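Local structure of complement C1r subcomponent (Homo sapiens, 6F1D) at residues S12-S17 against K109-T114; L42-L47 against N91-L96; E6-A11 against C30-R35; R22-D27 against G103-W108. The protein is a serine protease of the complement C1 complex, built in part from CUB modules such as this one, which probably takes part in calcium-dependent assembly with C1s. All blocks are in the same frame, centred on the assembly; numbering follows the deposited sequence.

Three of the contacts lie together in the body of the β-sandwich: the centres of interactions 1 and 2 are about 7 Å apart, and that of interaction 3 is about 9 Å from either. Interaction 1 joins neighbouring strands of the four-stranded sheet, interaction 3 joins neighbouring strands of the five-stranded one, and interaction 2 packs the two sheets face to face. Interaction 4, between loops, its centre about 18 to 21 Å from the centres of the others, closes the end where calcium and sodium are bound. Along the chain, 12-17 pairs with 109-114 around both interactions 2 and 4, whereas interactions 1 and 3 alternate. A sandwich with an apolar core thus carries metal-binding loops at one end.

Interaction 1: S12-S17 against K109-T114; sequences SGYISS and KLRYTT. With NA (sodium ion), chain C.
G13 places its backbone N over the centre of the Y112 ring, 3.4 Å above the ring plane, and the carbonyl carbon of S12 rests on the same face nearer the rim. The tyrosine gets there with CG between its backbone N and carbonyl carbon (chi1 76°), which folds the ring over the glycine of the adjoining strand, a Gly-aromatic cross-strand pair. Further along this face of the sheet, I15 CD1 meets Y112 CD2 at 3.9 Å. On the other face the Y14 ring receives K109 NZ 5.0 Å from its centroid, a cation-pi contact, and R111 CD at 4.2 Å, an off-centre CH-pi contact. Beneath the side chains, G13 with Y112 and I15 with L110 each exchange two backbone hydrogen bonds, L110 N to I15 O being 2.9 Å long. The Y112 hydroxyl is tied to the carbonyl of E10; with an alanine in place of Y112, the carbonyl O of E10 would probably lose this bond and the G13 peptide its aromatic cover. Next to the strand, S17 OG binds sodium at 2.8 Å together with L18 O, and also bonds W108 N. Such antiparallel pairing, with 13-16 at the edge of the four-stranded sheet, belongs to the CUB β-sandwich.

Interaction 2: L42-L47 against N91-L96; sequences LHLKFL and NAVDLL
L42 drives CD1 against the start of strand 92-98, where it meets CG2 of V93 at 3.7 Å and lies equally close, 3.7 Å, to the backbone C of N91. The two side chains slant across one another, V93 presenting the methyl that stands anti to its carbonyl carbon. The other valine methyl, CG1, stands anti to the backbone N (chi1 166°) and turns to L44, whose CD1 is 4.3 Å from it. This is the close end of the contact. Farther along, F46 and L95 approach the facing segments more loosely and take other neighbours: F46 lies on L65 and I67, L95 on I67 and L110. The strand axes come no nearer than 8.7 Å and diverge by 31°, the spacing of two sheets packed through side chains. Residues on the outer surfaces have polar work elsewhere, H43 NE2 with E115, and D94 with R35 and S33. K45 is exposed, its NZ in a long, weak ion pair with D85. No hydrogen bond crosses between 42-47 and 91-96, so what holds them together is probably apolar packing, mainly burial of the leucine and valine methyls.

Interaction 3: E6-A11 against C30-R35; sequences ELYTEA and CNYSIR
E6 and Y8 carry all the backbone hydrogen bonds to strand 29-35, in the alternating pattern of parallel strands. E6 N donates to N31 O at 3.0 Å and E6 O accepts from S33 N at 2.8 Å; two residues on, Y8 N reaches S33 O and Y8 O takes the amide of R35. The bond from S33 N is close to straight, 170° at the hydrogen; those from E6 N and Y8 N are somewhat bent. Water adds a polar link, donating to E6 O and, at 2.8 Å, to S33 OG, a hydroxyl also bonded to D94. Among apolar contacts, L7 CD1 meets R35 CG at 3.9 Å, the side chains crossing at about a right angle, and Y8 CB lies 4.4 Å from I34 CG1. Of the aromatic groups, Y32 has the Y8 hydroxyl at its ring edge, 4.2 Å from CD1, and Y8 turns its own ring edge to S33 O. As for charge, the R35 chain bends at chi2 (-74°), which brings NH1 back over the carbonyl of I34, 61° out of its plane and 3.0 Å from O, while NH2 forms a salt bridge with D94. C30 forms a disulfide with C3. This parallel pairing places 6-8 at the edge of the five-stranded sheet of the CUB sandwich.

Interaction 4: R22-D27 against G103-W108; sequences RSYPPD and GDSRGW
Y24 swings its ring inward against S105 and G107 with CG between the backbone N and the carbonyl carbon (chi1 51°), whereas S23 holds OG anti to its carbonyl carbon (chi1 -44°), which puts that hydroxyl beside D104. S23 OG donates to D104 OD1 at 3.0 Å, reaching the carboxylate oxygen on its anti side and somewhat out of plane. S105 O accepts the amide N of Y24 at 3.2 Å, nearly in line with its C=O bond though bent at the hydrogen, and has a weaker CA-H...O contact from S23 CA at 3.1 Å. The edge of the tyrosine ring comes up to G107, Y24 CD2 being 3.4 Å from G107 CA, at a position whose backbone angles suit only a residue without a side chain. A water lies over the centre of one face of the Y24 ring, its oxygen 3.4 Å above the ring plane. The same water accepts a hydrogen bond from S105 N. At the far end of the ring the hydroxyl bonds D63 OD2 and E53 N; both residues bind the calcium ion, which is consistent with a second-shell role for Y24 at that site, and its side chain also comes within about 3 Å of the bound sodium ion. A phenylalanine in its place would lack this hydroxyl and would probably cost D63 OD2 this hydrogen bond and leave the calcium-binding carboxylate less firmly oriented. The contact joins the loop between strands 13-16 and 29-35 to the loop running from 92-98 into 109-116, and edge-to-face packing of Y24 and W108 on F97 connects it to the end of strand 92-98.

Interaction 1: S12-S17 against K109-T114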
loop_
_atom_site.group_PDB
_atom_site.type_symbol
_atom_site.label_atom_id
_atom_site.label_comp_id
_atom_site.label_asym_id
_atom_site.label_seq_id
_atom_site.Cartn_x
_atom_site.Cartn_y
_atom_site.Cartn_z
ATOM N N SER A 12 -5.993 -13.035 6.520
ATOM C CA SER A 12 -6.386 -12.107 5.480
ATOM C C SER A 12 -6.768 -10.792 6.138
ATOM O O SER A 12 -7.033 -10.740 7.342
ATOM C CB SER A 12 -7.548 -12.656 4.663
ATOM O OG SER A 12 -8.651 -12.926 5.520
ATOM N N GLY A 13 -6.842 -9.735 5.341
ATOM C CA GLY A 13 -7.348 -8.506 5.928
ATOM C C GLY A 13 -7.316 -7.358 4.949
ATOM O O GLY A 13 -6.825 -7.474 3.829
ATOM N N TYR A 14 -7.828 -6.228 5.401
ATOM C CA TYR A 14 -7.853 -5.019 4.597
ATOM C C TYR A 14 -6.861 -4.016 5.175
ATOM O O TYR A 14 -6.696 -3.900 6.401
ATOM C CB TYR A 14 -9.240 -4.378 4.566
ATOM C CG TYR A 14 -10.324 -5.111 3.811
ATOM C CD1 TYR A 14 -11.279 -5.858 4.497
ATOM C CD2 TYR A 14 -10.413 -5.038 2.419
ATOM C CE1 TYR A 14 -12.287 -6.513 3.831
ATOM C CE2 TYR A 14 -11.431 -5.700 1.742
ATOM C CZ TYR A 14 -12.337 -6.436 2.455
ATOM O OH TYR A 14 -13.337 -7.076 1.792
ATOM N N ILE A 15 -6.216 -3.277 4.289
ATOM C CA ILE A 15 -5.295 -2.220 4.682
ATOM C C ILE A 15 -5.635 -1.023 3.815
ATOM O O ILE A 15 -5.808 -1.185 2.607
ATOM C CB ILE A 15 -3.829 -2.651 4.441
ATOM C CG1 ILE A 15 -3.588 -4.053 5.028
ATOM C CG2 ILE A 15 -2.877 -1.563 4.952
ATOM C CD1 ILE A 15 -2.147 -4.524 4.925
ATOM N N SER A 16 -5.719 0.173 4.406
ATOM C CA SER A 16 -5.998 1.325 3.558
ATOM C C SER A 16 -5.256 2.551 4.079
ATOM O O SER A 16 -4.802 2.596 5.225
ATOM C CB SER A 16 -7.512 1.578 3.471
ATOM O OG SER A 16 -8.054 1.848 4.760
ATOM N N SER A 17 -5.156 3.557 3.225
ATOM C CA SER A 17 -4.651 4.846 3.652
ATOM C C SER A 17 -5.610 5.520 4.642
ATOM O O SER A 17 -6.806 5.249 4.686
ATOM C CB SER A 17 -4.427 5.755 2.443
ATOM O OG SER A 17 -5.575 5.808 1.618
ATOM N N LYS A 109 -6.848 1.260 -0.989
ATOM C CA LYS A 109 -7.267 0.217 -0.071
ATOM C C LYS A 109 -6.982 -1.106 -0.768
ATOM O O LYS A 109 -7.245 -1.234 -1.971
ATOM C CB LYS A 109 -8.767 0.338 0.237
ATOM C CG LYS A 109 -9.348 -0.782 1.090
ATOM C CD LYS A 109 -10.704 -0.343 1.637
ATOM C CE LYS A 109 -11.421 -1.470 2.350
ATOM N NZ LYS A 109 -12.783 -1.030 2.802
ATOM N N LEU A 110 -6.494 -2.086 -0.010
ATOM C CA LEU A 110 -6.196 -3.408 -0.555
ATOM C C LEU A 110 -6.736 -4.448 0.404
ATOM O O LEU A 110 -6.961 -4.177 1.589
ATOM C CB LEU A 110 -4.685 -3.624 -0.755
ATOM C CG LEU A 110 -3.804 -3.651 0.473
ATOM C CD1 LEU A 110 -3.785 -5.050 1.101
ATOM C CD2 LEU A 110 -2.336 -3.275 0.061
ATOM N N ARG A 111 -6.974 -5.638 -0.134
ATOM C CA ARG A 111 -7.202 -6.842 0.656
ATOM C C ARG A 111 -6.040 -7.791 0.407
ATOM O O ARG A 111 -5.684 -8.062 -0.751
ATOM C CB ARG A 111 -8.505 -7.533 0.281
ATOM C CG ARG A 111 -8.726 -8.884 1.007
ATOM C CD ARG A 111 -10.204 -9.252 1.148
ATOM N NE ARG A 111 -10.380 -10.344 2.112
ATOM C CZ ARG A 111 -10.571 -11.609 1.772
ATOM N NH1 ARG A 111 -10.648 -11.966 0.486
ATOM N NH2 ARG A 111 -10.710 -12.516 2.725
ATOM N N TYR A 112 -5.451 -8.301 1.482
ATOM C CA TYR A 112 -4.451 -9.353 1.341
ATOM C C TYR A 112 -5.063 -10.678 1.769
ATOM O O TYR A 112 -5.927 -10.728 2.662
ATOM C CB TYR A 112 -3.190 -9.023 2.141
ATOM C CG TYR A 112 -3.290 -9.215 3.634
ATOM C CD1 TYR A 112 -3.013 -10.450 4.207
ATOM C CD2 TYR A 112 -3.612 -8.151 4.476
ATOM C CE1 TYR A 112 -3.112 -10.633 5.592
ATOM C CE2 TYR A 112 -3.706 -8.324 5.846
ATOM C CZ TYR A 112 -3.457 -9.568 6.394
ATOM O OH TYR A 112 -3.530 -9.753 7.757
ATOM N N THR A 113 -4.645 -11.746 1.097
ATOM C CA THR A 113 -5.039 -13.091 1.461
ATOM C C THR A 113 -3.777 -13.925 1.469
ATOM O O THR A 113 -2.750 -13.508 0.925
ATOM C CB THR A 113 -6.045 -13.671 0.472
ATOM O OG1 THR A 113 -5.574 -13.425 -0.880
ATOM C CG2 THR A 113 -7.467 -13.031 0.673
ATOM N N THR A 114 -3.868 -15.137 1.998
ATOM C CA THR A 114 -2.707 -16.008 2.057
ATOM C C THR A 114 -2.998 -17.301 1.312
ATOM O O THR A 114 -4.121 -17.820 1.317
ATOM C CB THR A 114 -2.280 -16.311 3.505
ATOM O OG1 THR A 114 -3.422 -16.708 4.268
ATOM C CG2 THR A 114 -1.699 -15.065 4.170
HETATM NA NA NA C . -7.158 8.028 2.247
HETATM O O HOH W 1 -10.431 -9.996 4.991
#

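Interaction 2: L42-L47 against N91-L96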
loop_
_atom_site.group_PDB
_atom_site.type_symbol
_atom_site.label_atom_id
_atom_site.label_comp_id
_atom_site.label_asym_id
_atom_site.label_seq_id
_atom_site.Cartn_x
_atom_site.Cartn_y
_atom_site.Cartn_z
ATOM N N LEU A 42 1.723 -14.287 0.457
ATOM C CA LEU A 42 0.769 -13.186 0.500
ATOM C C LEU A 42 0.402 -12.761 -0.907
ATOM O O LEU A 42 1.277 -12.660 -1.782
ATOM C CB LEU A 42 1.330 -11.992 1.260
ATOM C CG LEU A 42 1.360 -12.292 2.738
ATOM C CD1 LEU A 42 2.417 -11.403 3.365
ATOM C CD2 LEU A 42 -0.062 -11.981 3.284
ATOM N N HIS A 43 -0.903 -12.602 -1.129
ATOM C CA HIS A 43 -1.475 -12.038 -2.345
ATOM C C HIS A 43 -2.153 -10.715 -2.004
ATOM O O HIS A 43 -2.909 -10.631 -1.019
ATOM C CB HIS A 43 -2.505 -12.991 -2.952
ATOM C CG HIS A 43 -1.923 -14.254 -3.494
ATOM N ND1 HIS A 43 -1.955 -14.571 -4.833
ATOM C CD2 HIS A 43 -1.343 -15.304 -2.871
ATOM C CE1 HIS A 43 -1.403 -15.760 -5.017
ATOM N NE2 HIS A 43 -1.016 -16.222 -3.840
ATOM N N LEU A 44 -1.902 -9.687 -2.813
ATOM C CA LEU A 44 -2.470 -8.351 -2.575
ATOM C C LEU A 44 -3.379 -7.977 -3.734
ATOM O O LEU A 44 -3.037 -8.202 -4.913
ATOM C CB LEU A 44 -1.368 -7.285 -2.467
ATOM C CG LEU A 44 -0.170 -7.536 -1.556
ATOM C CD1 LEU A 44 0.726 -6.308 -1.642
ATOM C CD2 LEU A 44 -0.660 -7.724 -0.147
ATOM N N LYS A 45 -4.535 -7.416 -3.397
ATOM C CA LYS A 45 -5.499 -6.993 -4.385
ATOM C C LYS A 45 -6.006 -5.600 -4.034
ATOM O O LYS A 45 -6.683 -5.432 -3.024
ATOM C CB LYS A 45 -6.676 -7.957 -4.395
ATOM C CG LYS A 45 -7.746 -7.434 -5.243
ATOM C CD LYS A 45 -9.093 -7.970 -4.832
ATOM C CE LYS A 45 -9.968 -7.890 -6.011
ATOM N NZ LYS A 45 -9.557 -8.780 -7.135
ATOM N N PHE A 46 -5.768 -4.632 -4.896
ATOM C CA PHE A 46 -6.281 -3.304 -4.611
ATOM C C PHE A 46 -7.719 -3.170 -5.045
ATOM O O PHE A 46 -8.103 -3.653 -6.109
ATOM C CB PHE A 46 -5.426 -2.270 -5.317
ATOM C CG PHE A 46 -4.117 -2.033 -4.615
ATOM C CD1 PHE A 46 -4.028 -1.056 -3.644
ATOM C CD2 PHE A 46 -3.019 -2.825 -4.877
ATOM C CE1 PHE A 46 -2.815 -0.841 -2.949
ATOM C CE2 PHE A 46 -1.810 -2.622 -4.203
ATOM C CZ PHE A 46 -1.709 -1.621 -3.250
ATOM N N LEU A 47 -8.479 -2.408 -4.274
ATOM C CA LEU A 47 -9.854 -2.097 -4.576
ATOM C C LEU A 47 -9.949 -0.780 -5.328
ATOM O O LEU A 47 -8.977 -0.041 -5.451
ATOM C CB LEU A 47 -10.666 -2.056 -3.290
ATOM C CG LEU A 47 -10.866 -3.450 -2.654
ATOM C CD1 LEU A 47 -11.036 -4.543 -3.693
ATOM C CD2 LEU A 47 -9.767 -3.847 -1.743
ATOM N N ASN A 91 6.094 -14.317 2.829
ATOM C CA ASN A 91 5.294 -14.185 4.040
ATOM C C ASN A 91 5.508 -12.860 4.767
ATOM O O ASN A 91 4.988 -12.695 5.870
ATOM C CB ASN A 91 5.590 -15.346 4.997
ATOM C CG ASN A 91 6.988 -15.279 5.560
ATOM O OD1 ASN A 91 7.915 -14.887 4.868
ATOM N ND2 ASN A 91 7.146 -15.647 6.825
ATOM N N ALA A 92 6.263 -11.920 4.189
ATOM C CA ALA A 92 6.607 -10.651 4.848
ATOM C C ALA A 92 6.517 -9.554 3.806
ATOM O O ALA A 92 7.321 -9.527 2.869
ATOM C CB ALA A 92 8.017 -10.695 5.436
ATOM N N VAL A 93 5.540 -8.672 3.949
ATOM C CA VAL A 93 5.358 -7.551 3.027
ATOM C C VAL A 93 5.409 -6.254 3.827
ATOM O O VAL A 93 4.969 -6.216 4.983
ATOM C CB VAL A 93 4.031 -7.717 2.265
ATOM C CG1 VAL A 93 3.602 -6.441 1.552
ATOM C CG2 VAL A 93 4.211 -8.897 1.261
ATOM N N ASP A 94 5.994 -5.205 3.249
ATOM C CA ASP A 94 5.869 -3.884 3.853
ATOM C C ASP A 94 5.360 -2.921 2.791
ATOM O O ASP A 94 5.781 -2.995 1.634
ATOM C CB ASP A 94 7.187 -3.392 4.414
ATOM C CG ASP A 94 7.700 -4.275 5.576
ATOM O OD1 ASP A 94 7.582 -3.852 6.767
ATOM O OD2 ASP A 94 8.229 -5.388 5.292
ATOM N N LEU A 95 4.424 -2.059 3.169
ATOM C CA LEU A 95 3.997 -0.931 2.341
ATOM C C LEU A 95 4.433 0.354 3.018
ATOM O O LEU A 95 4.225 0.524 4.219
ATOM C CB LEU A 95 2.496 -0.906 2.143
ATOM C CG LEU A 95 1.995 -2.152 1.419
ATOM C CD1 LEU A 95 1.565 -3.114 2.489
ATOM C CD2 LEU A 95 0.837 -1.775 0.511
ATOM N N LEU A 96 5.053 1.233 2.251
ATOM C CA LEU A 96 5.494 2.534 2.717
ATOM C C LEU A 96 4.669 3.528 1.914
ATOM O O LEU A 96 4.666 3.468 0.689
ATOM C CB LEU A 96 6.979 2.746 2.445
ATOM C CG LEU A 96 7.987 1.839 3.126
ATOM C CD1 LEU A 96 9.371 2.463 2.944
ATOM C CD2 LEU A 96 7.604 1.681 4.598
#

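Interaction 3: E6-A11 against C30-R35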
loop_
_atom_site.group_PDB
_atom_site.type_symbol
_atom_site.label_atom_id
_atom_site.label_comp_id
_atom_site.label_asym_id
_atom_site.label_seq_id
_atom_site.Cartn_x
_atom_site.Cartn_y
_atom_site.Cartn_z
ATOM N N GLU A 6 1.715 0.101 11.366
ATOM C CA GLU A 6 0.673 -0.866 11.633
ATOM C C GLU A 6 1.177 -2.248 11.226
ATOM O O GLU A 6 1.929 -2.390 10.267
ATOM C CB GLU A 6 -0.619 -0.464 10.896
ATOM C CG GLU A 6 -1.896 -1.282 11.252
ATOM C CD GLU A 6 -1.978 -1.854 12.688
ATOM O OE1 GLU A 6 -2.380 -3.035 12.848
ATOM O OE2 GLU A 6 -1.690 -1.127 13.659
ATOM N N LEU A 7 0.784 -3.259 11.983
ATOM C CA LEU A 7 1.210 -4.636 11.774
ATOM C C LEU A 7 -0.024 -5.509 11.632
ATOM O O LEU A 7 -0.915 -5.452 12.483
ATOM C CB LEU A 7 2.047 -5.138 12.958
ATOM C CG LEU A 7 2.323 -6.647 12.957
ATOM C CD1 LEU A 7 3.209 -7.011 11.797
ATOM C CD2 LEU A 7 2.946 -7.092 14.241
ATOM N N TYR A 8 -0.057 -6.321 10.578
ATOM C CA TYR A 8 -1.142 -7.243 10.245
ATOM C C TYR A 8 -0.587 -8.661 10.227
ATOM O O TYR A 8 0.340 -8.957 9.470
ATOM C CB TYR A 8 -1.733 -6.894 8.867
ATOM C CG TYR A 8 -2.329 -5.502 8.840
ATOM C CD1 TYR A 8 -1.537 -4.417 8.532
ATOM C CD2 TYR A 8 -3.672 -5.279 9.162
ATOM C CE1 TYR A 8 -2.025 -3.137 8.536
ATOM C CE2 TYR A 8 -4.205 -3.975 9.170
ATOM C CZ TYR A 8 -3.366 -2.908 8.853
ATOM O OH TYR A 8 -3.810 -1.597 8.831
ATOM N N THR A 9 -1.138 -9.537 11.046
ATOM C CA THR A 9 -0.685 -10.917 11.091
ATOM C C THR A 9 -1.801 -11.941 10.878
ATOM O O THR A 9 -1.513 -13.133 10.915
ATOM C CB THR A 9 -0.011 -11.222 12.427
ATOM O OG1 THR A 9 -1.014 -11.182 13.441
ATOM C CG2 THR A 9 1.053 -10.159 12.737
ATOM N N GLU A 10 -3.048 -11.525 10.661
ATOM C CA GLU A 10 -4.102 -12.499 10.397
ATOM C C GLU A 10 -3.953 -13.080 8.977
ATOM O O GLU A 10 -3.205 -12.570 8.152
ATOM C CB GLU A 10 -5.472 -11.854 10.601
ATOM C CG GLU A 10 -5.929 -11.882 12.054
ATOM C CD GLU A 10 -6.637 -10.605 12.481
ATOM O OE1 GLU A 10 -6.284 -10.064 13.552
ATOM O OE2 GLU A 10 -7.552 -10.144 11.757
ATOM N N ALA A 11 -4.676 -14.165 8.697
ATOM C CA ALA A 11 -4.590 -14.838 7.398
ATOM C C ALA A 11 -5.122 -13.992 6.249
ATOM O O ALA A 11 -4.767 -14.240 5.096
ATOM C CB ALA A 11 -5.361 -16.159 7.419
ATOM N N CYS A 30 4.061 6.606 6.347
ATOM C CA CYS A 30 3.336 5.490 6.938
ATOM C C CYS A 30 4.017 4.175 6.584
ATOM O O CYS A 30 4.424 3.970 5.439
ATOM C CB CYS A 30 1.890 5.463 6.422
ATOM S SG CYS A 30 1.025 6.966 6.720
ATOM N N ASN A 31 4.133 3.279 7.565
ATOM C CA ASN A 31 4.661 1.939 7.331
ATOM C C ASN A 31 3.619 0.919 7.767
ATOM O O ASN A 31 3.238 0.877 8.945
ATOM C CB ASN A 31 5.971 1.731 8.114
ATOM C CG ASN A 31 6.513 0.307 7.985
ATOM O OD1 ASN A 31 6.419 -0.331 6.919
ATOM N ND2 ASN A 31 7.088 -0.200 9.078
ATOM N N TYR A 32 3.204 0.072 6.837
ATOM C CA TYR A 32 2.283 -1.023 7.094
ATOM C C TYR A 32 3.030 -2.329 6.874
ATOM O O TYR A 32 3.600 -2.530 5.806
ATOM C CB TYR A 32 1.098 -0.974 6.131
ATOM C CG TYR A 32 0.381 0.355 6.072
ATOM C CD1 TYR A 32 -0.798 0.547 6.771
ATOM C CD2 TYR A 32 0.864 1.407 5.277
ATOM C CE1 TYR A 32 -1.479 1.770 6.726
ATOM C CE2 TYR A 32 0.181 2.632 5.212
ATOM C CZ TYR A 32 -0.982 2.791 5.935
ATOM O OH TYR A 32 -1.655 3.991 5.893
ATOM N N SER A 33 3.037 -3.207 7.859
ATOM C CA SER A 33 3.730 -4.484 7.713
ATOM C C SER A 33 2.729 -5.621 7.769
ATOM O O SER A 33 1.830 -5.621 8.623
ATOM C CB SER A 33 4.792 -4.676 8.825
ATOM O OG SER A 33 5.740 -3.612 8.804
ATOM N N ILE A 34 2.925 -6.622 6.917
ATOM C CA ILE A 34 2.185 -7.881 6.977
ATOM C C ILE A 34 3.175 -8.989 7.277
ATOM O O ILE A 34 4.201 -9.112 6.593
ATOM C CB ILE A 34 1.470 -8.184 5.653
ATOM C CG1 ILE A 34 0.716 -6.949 5.185
ATOM C CG2 ILE A 34 0.549 -9.425 5.835
ATOM C CD1 ILE A 34 0.058 -7.181 3.792
ATOM N N ARG A 35 2.891 -9.780 8.298
ATOM C CA ARG A 35 3.794 -10.870 8.662
ATOM C C ARG A 35 2.932 -12.089 8.933
ATOM O O ARG A 35 2.119 -12.067 9.865
ATOM C CB ARG A 35 4.634 -10.515 9.898
ATOM C CG ARG A 35 5.613 -9.318 9.681
ATOM C CD ARG A 35 6.772 -9.784 8.819
ATOM N NE ARG A 35 7.816 -8.777 8.631
ATOM C CZ ARG A 35 7.689 -7.674 7.901
ATOM N NH1 ARG A 35 6.537 -7.410 7.261
ATOM N NH2 ARG A 35 8.738 -6.838 7.805
HETATM O O HOH W 2 4.781 -1.589 10.449
#

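Interaction 4: R22-D27 against G103-W108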
loop_
_atom_site.group_PDB
_atom_site.type_symbol
_atom_site.label_atom_id
_atom_site.label_comp_id
_atom_site.label_asym_id
_atom_site.label_seq_id
_atom_site.Cartn_x
_atom_site.Cartn_y
_atom_site.Cartn_z
ATOM N N ARG A 22 -11.889 9.173 1.647
ATOM C CA ARG A 22 -11.735 10.615 1.683
ATOM C C ARG A 22 -10.232 10.918 1.672
ATOM O O ARG A 22 -9.395 10.009 1.721
ATOM C CB ARG A 22 -12.454 11.209 2.897
ATOM C CG ARG A 22 -13.836 10.629 3.134
ATOM C CD ARG A 22 -14.542 11.274 4.278
ATOM N NE ARG A 22 -13.857 11.044 5.550
ATOM C CZ ARG A 22 -13.841 9.879 6.189
ATOM N NH1 ARG A 22 -14.453 8.817 5.680
ATOM N NH2 ARG A 22 -13.185 9.771 7.334
ATOM N N SER A 23 -9.880 12.195 1.552
ATOM C CA SER A 23 -8.492 12.591 1.307
ATOM C C SER A 23 -7.543 12.075 2.381
ATOM O O SER A 23 -7.738 12.366 3.572
ATOM C CB SER A 23 -8.376 14.115 1.314
ATOM O OG SER A 23 -9.413 14.714 0.608
ATOM N N TYR A 24 -6.434 11.469 1.968
ATOM C CA TYR A 24 -5.407 11.166 2.969
ATOM C C TYR A 24 -4.661 12.436 3.406
ATOM O O TYR A 24 -4.581 13.423 2.669
ATOM C CB TYR A 24 -4.445 10.101 2.477
ATOM C CG TYR A 24 -3.849 10.365 1.134
ATOM C CD1 TYR A 24 -2.784 11.230 1.006
ATOM C CD2 TYR A 24 -4.364 9.734 -0.001
ATOM C CE1 TYR A 24 -2.206 11.500 -0.229
ATOM C CE2 TYR A 24 -3.794 9.980 -1.265
ATOM C CZ TYR A 24 -2.720 10.875 -1.354
ATOM O OH TYR A 24 -2.098 11.117 -2.563
ATOM N N PRO A 25 -4.164 12.462 4.639
ATOM C CA PRO A 25 -3.497 13.668 5.181
ATOM C C PRO A 25 -2.150 13.915 4.512
ATOM O O PRO A 25 -1.549 12.989 3.957
ATOM C CB PRO A 25 -3.309 13.318 6.668
ATOM C CG PRO A 25 -4.024 12.040 6.886
ATOM C CD PRO A 25 -4.147 11.353 5.593
ATOM N N PRO A 26 -1.603 15.124 4.608
ATOM C CA PRO A 26 -0.284 15.390 4.043
ATOM C C PRO A 26 0.840 15.034 5.009
ATOM O O PRO A 26 0.618 14.734 6.178
ATOM C CB PRO A 26 -0.333 16.910 3.802
ATOM C CG PRO A 26 -1.150 17.410 4.935
ATOM C CD PRO A 26 -2.191 16.352 5.194
ATOM N N ASP A 27 2.069 15.039 4.463
ATOM C CA ASP A 27 3.316 14.906 5.206
ATOM C C ASP A 27 3.410 13.589 5.961
ATOM O O ASP A 27 4.055 13.506 7.006
ATOM C CB ASP A 27 3.517 16.108 6.127
ATOM C CG ASP A 27 3.644 17.401 5.344
ATOM O OD1 ASP A 27 4.413 17.412 4.347
ATOM O OD2 ASP A 27 2.961 18.392 5.693
ATOM N N GLY A 103 -2.759 18.638 -1.500
ATOM C CA GLY A 103 -3.588 17.899 -2.430
ATOM C C GLY A 103 -4.698 17.127 -1.718
ATOM O O GLY A 103 -4.632 16.831 -0.519
ATOM N N ASP A 104 -5.739 16.806 -2.489
ATOM C CA ASP A 104 -6.916 16.077 -2.021
ATOM C C ASP A 104 -7.055 14.877 -2.961
ATOM O O ASP A 104 -7.520 15.029 -4.093
ATOM C CB ASP A 104 -8.161 16.953 -2.066
ATOM C CG ASP A 104 -8.250 17.920 -0.865
ATOM O OD1 ASP A 104 -8.219 17.435 0.298
ATOM O OD2 ASP A 104 -8.354 19.147 -1.089
ATOM N N SER A 105 -6.592 13.714 -2.532
ATOM C CA SER A 105 -6.697 12.486 -3.313
ATOM C C SER A 105 -7.305 11.429 -2.416
ATOM O O SER A 105 -7.063 11.414 -1.195
ATOM C CB SER A 105 -5.324 12.003 -3.848
ATOM O OG SER A 105 -4.498 13.102 -4.195
ATOM N N ARG A 106 -8.040 10.506 -3.026
ATOM C CA ARG A 106 -8.867 9.621 -2.212
ATOM C C ARG A 106 -8.065 8.513 -1.546
ATOM O O ARG A 106 -8.518 7.982 -0.529
ATOM C CB ARG A 106 -9.996 9.036 -3.056
ATOM C CG ARG A 106 -10.948 10.130 -3.581
ATOM C CD ARG A 106 -11.981 9.560 -4.483
ATOM N NE ARG A 106 -13.132 9.136 -3.712
ATOM C CZ ARG A 106 -14.173 8.495 -4.234
ATOM N NH1 ARG A 106 -14.190 8.218 -5.537
ATOM N NH2 ARG A 106 -15.192 8.140 -3.454
ATOM N N GLY A 107 -6.890 8.130 -2.082
ATOM C CA GLY A 107 -6.042 7.145 -1.403
ATOM C C GLY A 107 -6.199 5.722 -1.927
ATOM O O GLY A 107 -6.629 5.504 -3.063
ATOM N N TRP A 108 -5.915 4.719 -1.102
ATOM C CA TRP A 108 -5.902 3.364 -1.642
ATOM C C TRP A 108 -6.407 2.434 -0.557
ATOM O O TRP A 108 -6.362 2.755 0.636
ATOM C CB TRP A 108 -4.483 2.951 -2.081
ATOM C CG TRP A 108 -3.493 3.233 -0.997
ATOM C CD1 TRP A 108 -2.818 4.400 -0.805
ATOM C CD2 TRP A 108 -3.116 2.375 0.100
ATOM N NE1 TRP A 108 -1.998 4.299 0.293
ATOM C CE2 TRP A 108 -2.180 3.082 0.880
ATOM C CE3 TRP A 108 -3.454 1.060 0.478
ATOM C CZ2 TRP A 108 -1.589 2.548 2.018
ATOM C CZ3 TRP A 108 -2.864 0.543 1.617
ATOM C CH2 TRP A 108 -1.932 1.282 2.361
HETATM O O HOH W 3 -2.764 15.290 1.428
HETATM O O HOH W 4 -4.846 13.727 -0.231
#